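Side-chain contacts in putative PAS/PAC sensor protein (Nakamurella multipartita DSM 44233, PDB 6HMJ), which senses blue light through a flavin mononucleotide chromophore and mediates RNA binding and translational regulation, probably binding RNA through its ANTAR domain: residues G13-D18 with A22-S27; V47-L52 with E59-L64. One frame throughout, in Å; residues are numbered along the deposited sequence.

Both contacts belong to the N-terminal PAS domain, near one end of a very elongated chain. Contact 1 is the hairpin of strands 11-18 and 24-26, at one edge of a five-stranded antiparallel sheet. Contact 2 joins helix 45-50 and the loop after it to helix 54-70. Their centres are about 13 Å apart, and side chains meet between them. L17 CD2 lies 3.8 Å from L64 CD2, F15 CE2 lies 3.9 Å from W60 CZ2, and F24 CZ lies 4.1 Å from V48 CG2. The two contacts thus share one hydrophobic layer. The flavin mononucleotide pocket is remote, in the second PAS domain, between residues 250 and 347.

Contact 1 (G13-D18 with A22-S27); sequences GSFVLD and ARFVGS
F15 and F24 meet on one face of a hairpin, with their side chains crossing at about a right angle. The ring planes are 36° apart and the centroids 4.9 Å apart, an oblique pair. F24 CE1 is modelled over a face of the F15 ring, closer to F15 CG than carbons can sit, so the exact overlap is doubtful. F24 CG is anti to the backbone nitrogen (chi1 174°), and the ring leans forward along its strand, toward G26 and so over to F15. L17 joins from the other end: its CD1 sits at the edge of the F24 ring, 3.8 Å from F24 CB. L30 of helix 28-34 packs against both phenylalanines.

The strands are antiparallel. V16 and V25 form a hydrogen-bonded pair, with V16 N to V25 O at 3.0 Å and V25 N to V16 O at 2.9 Å. Their side chains occupy the face away from the rings. At the turn, D18 N bonds R23 O at 2.8 Å. The D18 and R23 side chains run alongside each other, but D18 OD2 stays 4.6 Å from R23 NE. At the other end a water bridges S14 OG (2.7 Å) and S27 OG (2.9 Å). S27 OG also caps L30 N at the start of helix 28-34. Backbone bonds thus set the register, while F15, L17 and F24 give the hairpin an apolar face for the helices; D18 and R23 probably add only a weak attraction.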
loop_
_atom_site.group_PDB
_atom_site.type_symbol
_atom_site.label_atom_id
_atom_site.label_comp_id
_atom_site.label_asym_id
_atom_site.label_seq_id
_atom_site.Cartn_x
_atom_site.Cartn_y
_atom_site.Cartn_z
ATOM N N GLY A 13 39.666 -19.812 -29.373
ATOM C CA GLY A 13 40.974 -20.015 -29.955
ATOM C C GLY A 13 40.849 -20.193 -31.454
ATOM O O GLY A 13 39.770 -20.471 -31.981
ATOM N N SER A 14 41.978 -20.030 -32.136
ATOM C CA SER A 14 42.003 -20.022 -33.589
ATOM C C SER A 14 43.073 -20.971 -34.105
ATOM O O SER A 14 44.009 -21.337 -33.391
ATOM C CB SER A 14 42.266 -18.609 -34.130
ATOM O OG SER A 14 43.477 -18.085 -33.607
ATOM N N PHE A 15 42.915 -21.370 -35.366
ATOM C CA PHE A 15 43.950 -22.120 -36.060
ATOM C C PHE A 15 43.916 -21.762 -37.538
ATOM O O PHE A 15 42.920 -21.244 -38.052
ATOM C CB PHE A 15 43.794 -23.640 -35.878
ATOM C CG PHE A 15 42.544 -24.218 -36.499
ATOM C CD1 PHE A 15 42.425 -24.347 -37.877
ATOM C CD2 PHE A 15 41.507 -24.675 -35.703
ATOM C CE1 PHE A 15 41.288 -24.887 -38.445
ATOM C CE2 PHE A 15 40.368 -25.222 -36.269
ATOM C CZ PHE A 15 40.260 -25.328 -37.642
ATOM N N VAL A 16 45.021 -22.052 -38.216
ATOM C CA VAL A 16 45.121 -21.908 -39.661
ATOM C C VAL A 16 45.655 -23.220 -40.217
ATOM O O VAL A 16 46.617 -23.784 -39.680
ATOM C CB VAL A 16 46.026 -20.732 -40.074
ATOM C CG1 VAL A 16 46.007 -20.554 -41.586
ATOM C CG2 VAL A 16 45.583 -19.454 -39.381
ATOM N N LEU A 17 45.039 -23.701 -41.291
ATOM C CA LEU A 17 45.367 -25.002 -41.865
ATOM C C LEU A 17 45.711 -24.791 -43.331
ATOM O O LEU A 17 44.847 -24.405 -44.124
ATOM C CB LEU A 17 44.204 -25.981 -41.708
ATOM C CG LEU A 17 44.442 -27.400 -42.225
ATOM C CD1 LEU A 17 45.479 -28.118 -41.375
ATOM C CD2 LEU A 17 43.133 -28.173 -42.252
ATOM N N ASP A 18 46.968 -25.045 -43.686
ATOM C CA ASP A 18 47.399 -24.914 -45.071
ATOM C C ASP A 18 46.813 -26.040 -45.911
ATOM O O ASP A 18 46.853 -27.210 -45.520
ATOM C CB ASP A 18 48.925 -24.917 -45.152
ATOM C CG ASP A 18 49.548 -23.739 -44.428
ATOM O OD1 ASP A 18 48.792 -22.862 -43.958
ATOM O OD2 ASP A 18 50.792 -23.684 -44.333
ATOM N N ALA A 22 48.605 -29.407 -45.355
ATOM C CA ALA A 22 47.874 -29.742 -44.134
ATOM C C ALA A 22 48.633 -29.285 -42.890
ATOM O O ALA A 22 48.455 -29.833 -41.800
ATOM C CB ALA A 22 47.578 -31.242 -44.061
ATOM N N ARG A 23 49.483 -28.270 -43.045
ATOM C CA ARG A 23 50.150 -27.669 -41.898
ATOM C C ARG A 23 49.132 -26.944 -41.029
ATOM O O ARG A 23 48.362 -26.111 -41.520
ATOM C CB ARG A 23 51.244 -26.696 -42.333
ATOM C CG ARG A 23 51.802 -25.904 -41.152
ATOM C CD ARG A 23 52.926 -24.959 -41.516
ATOM N NE ARG A 23 53.193 -24.052 -40.402
ATOM C CZ ARG A 23 54.285 -23.306 -40.271
ATOM N NH1 ARG A 23 55.244 -23.349 -41.188
ATOM N NH2 ARG A 23 54.420 -22.517 -39.214
ATOM N N PHE A 24 49.132 -27.259 -39.739
ATOM C CA PHE A 24 48.149 -26.746 -38.794
ATOM C C PHE A 24 48.876 -25.910 -37.752
ATOM O O PHE A 24 49.789 -26.404 -37.082
ATOM C CB PHE A 24 47.383 -27.894 -38.134
ATOM C CG PHE A 24 46.450 -27.456 -37.045
ATOM C CD1 PHE A 24 45.101 -27.288 -37.297
ATOM C CD2 PHE A 24 46.918 -27.235 -35.765
ATOM C CE1 PHE A 24 44.243 -26.895 -36.292
ATOM C CE2 PHE A 24 46.068 -26.837 -34.760
ATOM C CZ PHE A 24 44.727 -26.667 -35.022
ATOM N N VAL A 25 48.476 -24.647 -37.624
ATOM C CA VAL A 25 49.065 -23.717 -36.665
ATOM C C VAL A 25 47.962 -23.292 -35.708
ATOM O O VAL A 25 47.055 -22.539 -36.088
ATOM C CB VAL A 25 49.692 -22.498 -37.354
ATOM C CG1 VAL A 25 50.480 -21.668 -36.351
ATOM C CG2 VAL A 25 50.583 -22.935 -38.505
ATOM N N GLY A 26 48.040 -23.763 -34.468
ATOM C CA GLY A 26 47.073 -23.415 -33.440
ATOM C C GLY A 26 47.634 -22.374 -32.485
ATOM O O GLY A 26 48.803 -22.428 -32.106
ATOM N N SER A 27 46.781 -21.427 -32.106
ATOM C CA SER A 27 47.195 -20.341 -31.236
ATOM C C SER A 27 47.380 -20.835 -29.804
ATOM O O SER A 27 46.851 -21.876 -29.400
ATOM C CB SER A 27 46.163 -19.215 -31.255
ATOM O OG SER A 27 45.009 -19.575 -30.514
HETATM O O HOH W 1 43.285 -17.298 -31.060
#

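Contact 2 (V47-L52 with E59-L64); sequences VVLAHL and EWQAGL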
loop_
_atom_site.group_PDB
_atom_site.type_symbol
_atom_site.label_atom_id
_atom_site.label_comp_id
_atom_site.label_asym_id
_atom_site.label_seq_id
_atom_site.Cartn_x
_atom_site.Cartn_y
_atom_site.Cartn_z
ATOM N N VAL A 47 44.256 -33.511 -32.550
ATOM C CA VAL A 47 44.124 -33.105 -31.153
ATOM C C VAL A 47 42.800 -32.390 -30.925
ATOM O O VAL A 47 42.123 -32.617 -29.914
ATOM C CB VAL A 47 45.315 -32.220 -30.738
ATOM C CG1 VAL A 47 45.106 -31.667 -29.339
ATOM C CG2 VAL A 47 46.612 -33.010 -30.793
ATOM N N VAL A 48 42.415 -31.505 -31.845
ATOM C CA VAL A 48 41.126 -30.829 -31.736
ATOM C C VAL A 48 39.992 -31.844 -31.672
ATOM O O VAL A 48 39.169 -31.824 -30.749
ATOM C CB VAL A 48 40.933 -29.844 -32.904
ATOM C CG1 VAL A 48 39.503 -29.308 -32.922
ATOM C CG2 VAL A 48 41.923 -28.697 -32.798
ATOM N N LEU A 49 39.940 -32.761 -32.642
ATOM C CA LEU A 49 38.852 -33.733 -32.678
ATOM C C LEU A 49 38.799 -34.577 -31.413
ATOM O O LEU A 49 37.720 -35.038 -31.022
ATOM C CB LEU A 49 38.988 -34.633 -33.905
ATOM C CG LEU A 49 38.801 -33.925 -35.248
ATOM C CD1 LEU A 49 39.594 -34.629 -36.340
ATOM C CD2 LEU A 49 37.326 -33.821 -35.616
ATOM N N ALA A 50 39.944 -34.798 -30.764
ATOM C CA ALA A 50 39.965 -35.586 -29.538
ATOM C C ALA A 50 39.255 -34.882 -28.388
ATOM O O ALA A 50 38.848 -35.549 -27.430
ATOM C CB ALA A 50 41.407 -35.911 -29.142
ATOM N N HIS A 51 39.102 -33.559 -28.456
ATOM C CA HIS A 51 38.360 -32.812 -27.447
ATOM C C HIS A 51 36.926 -32.513 -27.866
ATOM O O HIS A 51 36.201 -31.859 -27.109
ATOM C CB HIS A 51 39.081 -31.500 -27.122
ATOM C CG HIS A 51 40.412 -31.688 -26.464
ATOM N ND1 HIS A 51 41.602 -31.597 -27.152
ATOM C CD2 HIS A 51 40.739 -31.968 -25.181
ATOM C CE1 HIS A 51 42.606 -31.809 -26.319
ATOM N NE2 HIS A 51 42.110 -32.037 -25.117
ATOM N N LEU A 52 36.506 -32.958 -29.045
ATOM C CA LEU A 52 35.104 -32.914 -29.430
ATOM C C LEU A 52 34.425 -34.226 -29.054
ATOM O O LEU A 52 35.074 -35.254 -28.841
ATOM C CB LEU A 52 34.934 -32.652 -30.927
ATOM C CG LEU A 52 35.109 -31.218 -31.433
ATOM C CD1 LEU A 52 36.460 -30.627 -31.081
ATOM C CD2 LEU A 52 34.892 -31.184 -32.938
ATOM N N GLU A 59 30.684 -34.405 -38.417
ATOM C CA GLU A 59 30.200 -33.138 -38.959
ATOM C C GLU A 59 31.314 -32.102 -39.000
ATOM O O GLU A 59 31.383 -31.286 -39.927
ATOM C CB GLU A 59 29.034 -32.615 -38.124
ATOM C CG GLU A 59 28.374 -31.368 -38.699
ATOM C CD GLU A 59 27.381 -30.738 -37.743
ATOM O OE1 GLU A 59 26.954 -31.427 -36.791
ATOM O OE2 GLU A 59 27.037 -29.551 -37.931
ATOM N N TRP A 60 32.189 -32.118 -37.995
ATOM C CA TRP A 60 33.296 -31.169 -37.936
ATOM C C TRP A 60 34.279 -31.413 -39.075
ATOM O O TRP A 60 34.681 -30.477 -39.778
ATOM C CB TRP A 60 33.984 -31.284 -36.575
ATOM C CG TRP A 60 34.786 -30.088 -36.174
ATOM C CD1 TRP A 60 34.349 -29.022 -35.445
ATOM C CD2 TRP A 60 36.170 -29.844 -36.452
ATOM N NE1 TRP A 60 35.370 -28.124 -35.260
ATOM C CE2 TRP A 60 36.499 -28.604 -35.868
ATOM C CE3 TRP A 60 37.162 -30.550 -37.141
ATOM C CZ2 TRP A 60 37.775 -28.054 -35.954
ATOM C CZ3 TRP A 60 38.428 -30.001 -37.226
ATOM C CH2 TRP A 60 38.723 -28.765 -36.634
ATOM N N GLN A 61 34.677 -32.672 -39.270
ATOM C CA GLN A 61 35.551 -33.022 -40.383
ATOM C C GLN A 61 34.953 -32.576 -41.712
ATOM O O GLN A 61 35.641 -31.973 -42.545
ATOM C CB GLN A 61 35.793 -34.531 -40.384
ATOM C CG GLN A 61 36.973 -34.974 -39.542
ATOM C CD GLN A 61 36.934 -36.457 -39.187
ATOM O OE1 GLN A 61 37.637 -36.898 -38.279
ATOM N NE2 GLN A 61 36.115 -37.229 -39.900
ATOM N N ALA A 62 33.665 -32.860 -41.927
ATOM C CA ALA A 62 33.023 -32.485 -43.182
ATOM C C ALA A 62 33.043 -30.975 -43.380
ATOM O O ALA A 62 33.332 -30.490 -44.481
ATOM C CB ALA A 62 31.588 -33.010 -43.217
ATOM N N GLY A 63 32.730 -30.215 -42.327
ATOM C CA GLY A 63 32.775 -28.767 -42.438
ATOM C C GLY A 63 34.157 -28.259 -42.798
ATOM O O GLY A 63 34.299 -27.308 -43.571
ATOM N N LEU A 64 35.195 -28.885 -42.244
ATOM C CA LEU A 64 36.558 -28.495 -42.591
ATOM C C LEU A 64 36.880 -28.852 -44.037
ATOM O O LEU A 64 37.482 -28.048 -44.760
ATOM C CB LEU A 64 37.548 -29.157 -41.636
ATOM C CG LEU A 64 39.029 -28.866 -41.883
ATOM C CD1 LEU A 64 39.266 -27.387 -42.140
ATOM C CD2 LEU A 64 39.852 -29.335 -40.692
#
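L49, whose side chain reaches W60 and Q61, has a backbone oxygen gripped by two donors. L52 N bonds L49 O at 3.1 Å, as the chain leaves helix 45-50. R57 NE bonds the same oxygen, so a polar tie from the start of helix 54-70, outside 59-64, accompanies the apolar contact.

W60 is the main apolar partner. Its CG is anti to the backbone nitrogen (chi1 -159°), and the indole extends from helix 54-70 toward 47-52. L52 CD2 stands over the face of the five-membered ring, 3.6 Å from the W60 ring centroid and 24° off the normal. This is a CH-pi contact. Two further methyls meet the six-membered ring at different points. L49 CD2 is 3.6 Å from W60 CE3, and V48 CG1 is 3.7 Å from W60 CZ2. The side chains of V48 and L52 each cross that of W60 at about a right angle.

These helices cover the sheet of a PAS fold, whose five antiparallel strands run in the order 2-1-5-4-3. W60 is also held from the sheet side. Its NE1 is hydrogen-bonded to T92 OG1, and H78 makes an edge-to-face contact with its ring. The bond from NE1 to T92 OG1 would limit rotation of the indole, with the packing on its ring adding to this.

Q61 borders the contact on an exposed part of its helix. Its chain is extended beyond CG and crosses L49, bringing Q61 OE1 to 3.6 Å from L49 CD1. This is van der Waals contact with a methyl.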